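Local coordinates for protein potential RNA-dependent RNA polymerase (Human picobirnavirus, PDB 5I62) that catalyses RNA-templated RNA synthesis and probably serves both transcription and genome replication in this small double-stranded RNA virus, at residues S418-R421 with A422-R425; T444-Y447 with L448-E452. All coordinates share one frame; numbering follows the deposited sequence.

Both are local contacts between successive turns of one helix, the first including its N-cap. Interaction 1 comes first in the chain, at the start of helix 419-427, and interaction 2 follows in helix 441-451; their centres are about 12 Å apart, on the same side of the molecule's centre. They also touch: Arg446 NH2 probably donates a hydrogen bond to Arg425 O at 2.8 Å, and Ile450 packs on the backbone of the first helix. Their place near the C-terminal end of the polymerase fold is consistent with the thumb subdomain. Together they join helix 419-427, packed against helices 44-55 and 63-73, to helices 486-491 and 525-532, which pack on helix 441-451.

Interaction 1 of 2, residues S418-R421 with A422-R425; sequences STMR and ALGR
Arg421 and Arg425, one helical turn apart, run side by side in the same direction and bring their guanidinium groups together, with Arg421 NH2 3.0 Å from Arg425 NH2. Arg425 NE sits over one face of the Arg421 group, but the two planes are turned 43° from each other, so this is not a parallel stack. Arg421 reaches this place with CG trans to its backbone nitrogen (chi1 -176°) and a chain extended to NE. At the root of the two chains, Arg425 CG lies 3.4 Å from Arg421 O, which accepts the helical bond from Arg425 N at 3.1 Å. Leu423, on another side of the helix, also folds back over the preceding turn, its CG 3.4 Å from Thr419 O, and meets Phe463 and Phe466 of helix 460-469.

Farther out, Glu190 forms a salt bridge with Arg425 NE and a long, weak ion pair with Arg421 NH1. At the N-cap, Ser418 OG accepts from Arg421 N at 3.0 Å, nearly straight (174°), and also bonds Glu69. That carboxylate reaches three groups of the helix start: Ser418 OG, Thr419 OG1 and Met420 N. Chemically, Glu190 probably offsets part of the positive charge, mainly on Arg425, while Arg400 NE adds a further like charge near Arg421 NH2; Glu69 should suit the positive end of the helix dipole.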
ATOM      1  N   SER A 418       7.727  11.237 -10.049  1.00 18.93           N
ATOM      2  CA  SER A 418       8.866  11.085 -10.946  1.00 19.80           C
ATOM      3  C   SER A 418       8.402  10.707 -12.349  1.00 19.92           C
ATOM      4  O   SER A 418       7.739   9.682 -12.527  1.00 16.74           O
ATOM      5  CB  SER A 418       9.811  10.015 -10.414  1.00 19.91           C
ATOM      6  OG  SER A 418      10.767   9.669 -11.397  1.00 20.57           O
ATOM      7  N   THR A 419       8.777  11.510 -13.349  1.00 18.10           N
ATOM      8  CA  THR A 419       8.521  11.098 -14.729  1.00 18.98           C
ATOM      9  C   THR A 419       9.319   9.852 -15.086  1.00 19.65           C
ATOM     10  O   THR A 419       8.877   9.039 -15.910  1.00 20.73           O
ATOM     11  CB  THR A 419       8.849  12.223 -15.711  1.00 22.44           C
ATOM     12  OG1 THR A 419      10.222  12.633 -15.554  1.00 23.41           O
ATOM     13  CG2 THR A 419       7.923  13.413 -15.487  1.00 22.15           C
ATOM     14  N   MET A 420      10.508   9.689 -14.498  1.00 20.51           N
ATOM     15  CA  MET A 420      11.301   8.495 -14.791  1.00 19.59           C
ATOM     16  C   MET A 420      10.599   7.244 -14.278  1.00 18.94           C
ATOM     17  O   MET A 420      10.509   6.231 -14.984  1.00 18.93           O
ATOM     18  CB  MET A 420      12.713   8.603 -14.207  1.00 19.15           C
ATOM     19  CG  MET A 420      13.596   9.681 -14.862  1.00 24.57           C
ATOM     20  SD  MET A 420      13.864   9.431 -16.642  1.00 27.36           S
ATOM     21  CE  MET A 420      14.425   7.761 -16.683  1.00 29.70           C
ATOM     22  N   ARG A 421      10.090   7.301 -13.051  1.00 17.42           N
ATOM     23  CA  ARG A 421       9.302   6.185 -12.536  1.00 19.30           C
ATOM     24  C   ARG A 421       8.078   5.932 -13.405  1.00 19.14           C
ATOM     25  O   ARG A 421       7.738   4.773 -13.692  1.00 18.51           O
ATOM     26  CB  ARG A 421       8.888   6.442 -11.094  1.00 18.02           C
ATOM     27  CG  ARG A 421       8.139   5.269 -10.451  1.00 21.32           C
ATOM     28  CD  ARG A 421       8.066   5.485  -8.955  1.00 24.89           C
ATOM     29  NE  ARG A 421       7.491   4.379  -8.194  1.00 27.90           N
ATOM     30  CZ  ARG A 421       8.153   3.287  -7.819  1.00 32.27           C
ATOM     31  NH1 ARG A 421       9.428   3.103  -8.171  1.00 26.39           N
ATOM     32  NH2 ARG A 421       7.532   2.364  -7.095  1.00 31.55           N
ATOM     33  N   ALA A 422       7.406   7.006 -13.838  1.00 18.47           N
ATOM     34  CA  ALA A 422       6.249   6.856 -14.714  1.00 19.01           C
ATOM     35  C   ALA A 422       6.626   6.123 -15.996  1.00 18.29           C
ATOM     36  O   ALA A 422       5.927   5.197 -16.422  1.00 18.38           O
ATOM     37  CB  ALA A 422       5.638   8.223 -15.029  1.00 18.92           C
ATOM     38  N   LEU A 423       7.734   6.527 -16.627  1.00 19.51           N
ATOM     39  CA  LEU A 423       8.150   5.900 -17.883  1.00 20.11           C
ATOM     40  C   LEU A 423       8.401   4.409 -17.708  1.00 21.12           C
ATOM     41  O   LEU A 423       8.022   3.604 -18.566  1.00 19.25           O
ATOM     42  CB  LEU A 423       9.401   6.573 -18.426  1.00 21.27           C
ATOM     43  CG  LEU A 423       9.203   7.912 -19.109  1.00 21.86           C
ATOM     44  CD1 LEU A 423      10.557   8.464 -19.520  1.00 25.19           C
ATOM     45  CD2 LEU A 423       8.308   7.703 -20.339  1.00 25.17           C
ATOM     46  N   GLY A 424       9.074   4.024 -16.621  1.00 18.14           N
ATOM     47  CA  GLY A 424       9.296   2.608 -16.370  1.00 22.81           C
ATOM     48  C   GLY A 424       7.995   1.831 -16.278  1.00 20.73           C
ATOM     49  O   GLY A 424       7.877   0.721 -16.804  1.00 21.17           O
ATOM     50  N   ARG A 425       6.988   2.415 -15.618  1.00 19.57           N
ATOM     51  CA  ARG A 425       5.702   1.739 -15.476  1.00 20.08           C
ATOM     52  C   ARG A 425       4.929   1.715 -16.787  1.00 19.80           C
ATOM     53  O   ARG A 425       4.183   0.768 -17.049  1.00 21.36           O
ATOM     54  CB  ARG A 425       4.878   2.406 -14.388  1.00 20.67           C
ATOM     55  CG  ARG A 425       5.545   2.296 -13.051  1.00 29.40           C
ATOM     56  CD  ARG A 425       4.591   2.486 -11.911  1.00 31.90           C
ATOM     57  NE  ARG A 425       5.241   2.022 -10.694  1.00 36.75           N
ATOM     58  CZ  ARG A 425       4.596   1.523  -9.650  1.00 42.03           C
ATOM     59  NH1 ARG A 425       3.270   1.429  -9.675  1.00 42.89           N
ATOM     60  NH2 ARG A 425       5.275   1.120  -8.586  1.00 41.34           N
TER

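Interaction 2 of 2, residues T444-Y447 with L448-E452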
ATOM      1  N   THR A 444      -4.691   1.426 -22.555  1.00 24.29           N
ATOM      2  CA  THR A 444      -4.725   2.882 -22.517  1.00 24.96           C
ATOM      3  C   THR A 444      -5.184   3.402 -21.160  1.00 25.61           C
ATOM      4  O   THR A 444      -4.669   4.416 -20.674  1.00 22.37           O
ATOM      5  CB  THR A 444      -5.637   3.418 -23.622  1.00 29.76           C
ATOM      6  OG1 THR A 444      -5.167   2.958 -24.893  1.00 28.02           O
ATOM      7  CG2 THR A 444      -5.649   4.941 -23.612  1.00 27.10           C
ATOM      8  N   LEU A 445      -6.172   2.744 -20.551  1.00 23.14           N
ATOM      9  CA  LEU A 445      -6.602   3.157 -19.221  1.00 26.00           C
ATOM     10  C   LEU A 445      -5.453   3.053 -18.224  1.00 26.18           C
ATOM     11  O   LEU A 445      -5.290   3.924 -17.368  1.00 21.12           O
ATOM     12  CB  LEU A 445      -7.792   2.318 -18.762  1.00 27.07           C
ATOM     13  CG  LEU A 445      -9.091   2.614 -19.526  1.00 30.53           C
ATOM     14  CD1 LEU A 445     -10.130   1.593 -19.185  1.00 34.72           C
ATOM     15  CD2 LEU A 445      -9.596   4.011 -19.174  1.00 36.99           C
ATOM     16  N   ARG A 446      -4.649   1.986 -18.321  1.00 25.32           N
ATOM     17  CA  ARG A 446      -3.492   1.866 -17.439  1.00 27.46           C
ATOM     18  C   ARG A 446      -2.496   2.995 -17.684  1.00 21.81           C
ATOM     19  O   ARG A 446      -2.020   3.621 -16.729  1.00 24.55           O
ATOM     20  CB  ARG A 446      -2.824   0.501 -17.611  1.00 26.64           C
ATOM     21  CG  ARG A 446      -1.598   0.273 -16.705  1.00 19.28           C
ATOM     22  CD  ARG A 446      -0.986  -1.122 -16.937  1.00 30.27           C
ATOM     23  NE  ARG A 446       0.258  -1.283 -16.182  1.00 35.26           N
ATOM     24  CZ  ARG A 446       1.459  -0.933 -16.631  1.00 29.16           C
ATOM     25  NH1 ARG A 446       1.593  -0.412 -17.846  1.00 26.55           N
ATOM     26  NH2 ARG A 446       2.525  -1.087 -15.857  1.00 31.64           N
ATOM     27  N   TYR A 447      -2.184   3.282 -18.958  1.00 20.79           N
ATOM     28  CA  TYR A 447      -1.297   4.401 -19.287  1.00 21.86           C
ATOM     29  C   TYR A 447      -1.760   5.691 -18.619  1.00 22.47           C
ATOM     30  O   TYR A 447      -0.951   6.438 -18.052  1.00 19.79           O
ATOM     31  CB  TYR A 447      -1.240   4.637 -20.792  1.00 19.11           C
ATOM     32  CG  TYR A 447      -0.515   3.628 -21.642  1.00 21.86           C
ATOM     33  CD1 TYR A 447       0.404   2.733 -21.100  1.00 19.15           C
ATOM     34  CD2 TYR A 447      -0.752   3.585 -23.017  1.00 21.68           C
ATOM     35  CE1 TYR A 447       1.069   1.827 -21.912  1.00 22.78           C
ATOM     36  CE2 TYR A 447      -0.101   2.696 -23.828  1.00 23.03           C
ATOM     37  CZ  TYR A 447       0.802   1.811 -23.278  1.00 26.45           C
ATOM     38  OH  TYR A 447       1.442   0.919 -24.109  1.00 24.94           O
ATOM     39  N   LEU A 448      -3.059   5.999 -18.734  1.00 19.08           N
ATOM     40  CA  LEU A 448      -3.569   7.261 -18.196  1.00 21.60           C
ATOM     41  C   LEU A 448      -3.434   7.308 -16.682  1.00 19.01           C
ATOM     42  O   LEU A 448      -3.082   8.345 -16.114  1.00 22.04           O
ATOM     43  CB  LEU A 448      -5.031   7.459 -18.593  1.00 20.44           C
ATOM     44  CG  LEU A 448      -5.301   7.526 -20.099  1.00 22.65           C
ATOM     45  CD1 LEU A 448      -6.798   7.676 -20.371  1.00 23.49           C
ATOM     46  CD2 LEU A 448      -4.525   8.665 -20.720  1.00 24.07           C
ATOM     47  N   SER A 449      -3.737   6.199 -16.009  1.00 24.69           N
ATOM     48  CA  SER A 449      -3.620   6.181 -14.558  1.00 21.88           C
ATOM     49  C   SER A 449      -2.179   6.403 -14.112  1.00 24.21           C
ATOM     50  O   SER A 449      -1.943   7.018 -13.065  1.00 25.40           O
ATOM     51  CB  SER A 449      -4.179   4.877 -14.008  1.00 27.49           C
ATOM     52  OG  SER A 449      -3.337   3.791 -14.351  1.00 34.17           O
ATOM     53  N   ILE A 450      -1.204   5.923 -14.889  1.00 22.51           N
ATOM     54  CA  ILE A 450       0.196   6.181 -14.558  1.00 20.17           C
ATOM     55  C   ILE A 450       0.532   7.643 -14.803  1.00 18.68           C
ATOM     56  O   ILE A 450       1.091   8.323 -13.935  1.00 22.14           O
ATOM     57  CB  ILE A 450       1.131   5.258 -15.363  1.00 22.63           C
ATOM     58  CG1 ILE A 450       0.953   3.796 -14.936  1.00 23.73           C
ATOM     59  CG2 ILE A 450       2.588   5.707 -15.207  1.00 21.72           C
ATOM     60  CD1 ILE A 450       1.504   2.789 -15.952  1.00 22.18           C
ATOM     61  N   ILE A 451       0.198   8.144 -15.995  1.00 17.75           N
ATOM     62  CA  ILE A 451       0.588   9.498 -16.379  1.00 17.89           C
ATOM     63  C   ILE A 451      -0.081  10.529 -15.481  1.00 20.69           C
ATOM     64  O   ILE A 451       0.509  11.568 -15.165  1.00 20.76           O
ATOM     65  CB  ILE A 451       0.279   9.746 -17.872  1.00 20.96           C
ATOM     66  CG1 ILE A 451       1.204   8.902 -18.751  1.00 18.99           C
ATOM     67  CG2 ILE A 451       0.398  11.244 -18.225  1.00 22.32           C
ATOM     68  CD1 ILE A 451       0.710   8.685 -20.202  1.00 18.38           C
ATOM     69  N   GLU A 452      -1.305  10.246 -15.020  1.00 20.77           N
ATOM     70  CA  GLU A 452      -2.018  11.203 -14.176  1.00 23.03           C
ATOM     71  C   GLU A 452      -1.195  11.593 -12.948  1.00 23.05           C
ATOM     72  O   GLU A 452      -1.323  12.713 -12.444  1.00 24.47           O
ATOM     73  CB  GLU A 452      -3.383  10.631 -13.771  1.00 25.14           C
ATOM     74  CG  GLU A 452      -4.280  11.549 -12.902  1.00 26.78           C
ATOM     75  CD  GLU A 452      -4.550  12.931 -13.512  1.00 30.54           C
ATOM     76  OE1 GLU A 452      -4.186  13.171 -14.687  1.00 29.51           O
ATOM     77  OE2 GLU A 452      -5.150  13.784 -12.807  1.00 29.84           O
TER
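The guanidinium of Arg446 lies with one face over Ile450, whose CD1 stands 3.7 Å above the plane and is displaced toward the rim on the NH1 side. The two side chains cross at a slant: from a CG trans to the backbone nitrogen (chi1 -179°) the arginine is extended as far as NE, where chi4 of -88° turns the guanidinium. Ile450 CD1 also comes within 4.1 Å of Arg446 CG, so it touches both the base and the head of the same side chain. NH2 donates to the backbone oxygens of Arg425, in the last turn of helix 419-427, and Met428 just after it.

Ser449 turns back on the helix instead. With chi1 at 70° its OG lies between the backbone nitrogen and carbonyl carbon and donates to Arg446 O at 2.7 Å, while Ile450 N donates to the same oxygen at 3.1 Å, arriving much closer to the line of the carbonyl. Leu448 folds over the turn, its CG 3.2 Å from Thr444 O, and with Ile451 packs on Val526 of helix 525-532; Tyr447, Ile450 and Ile451 meet Leu426. The serine hydroxyl spends its hydrogen on a carbonyl three residues back. Arg446 NH2 ties helix 441-451 to the end of helix 419-427 and the residue following it, while the flat guanidinium face, weakly hydrated with delocalised charge, can accept the methyl group in van der Waals contact.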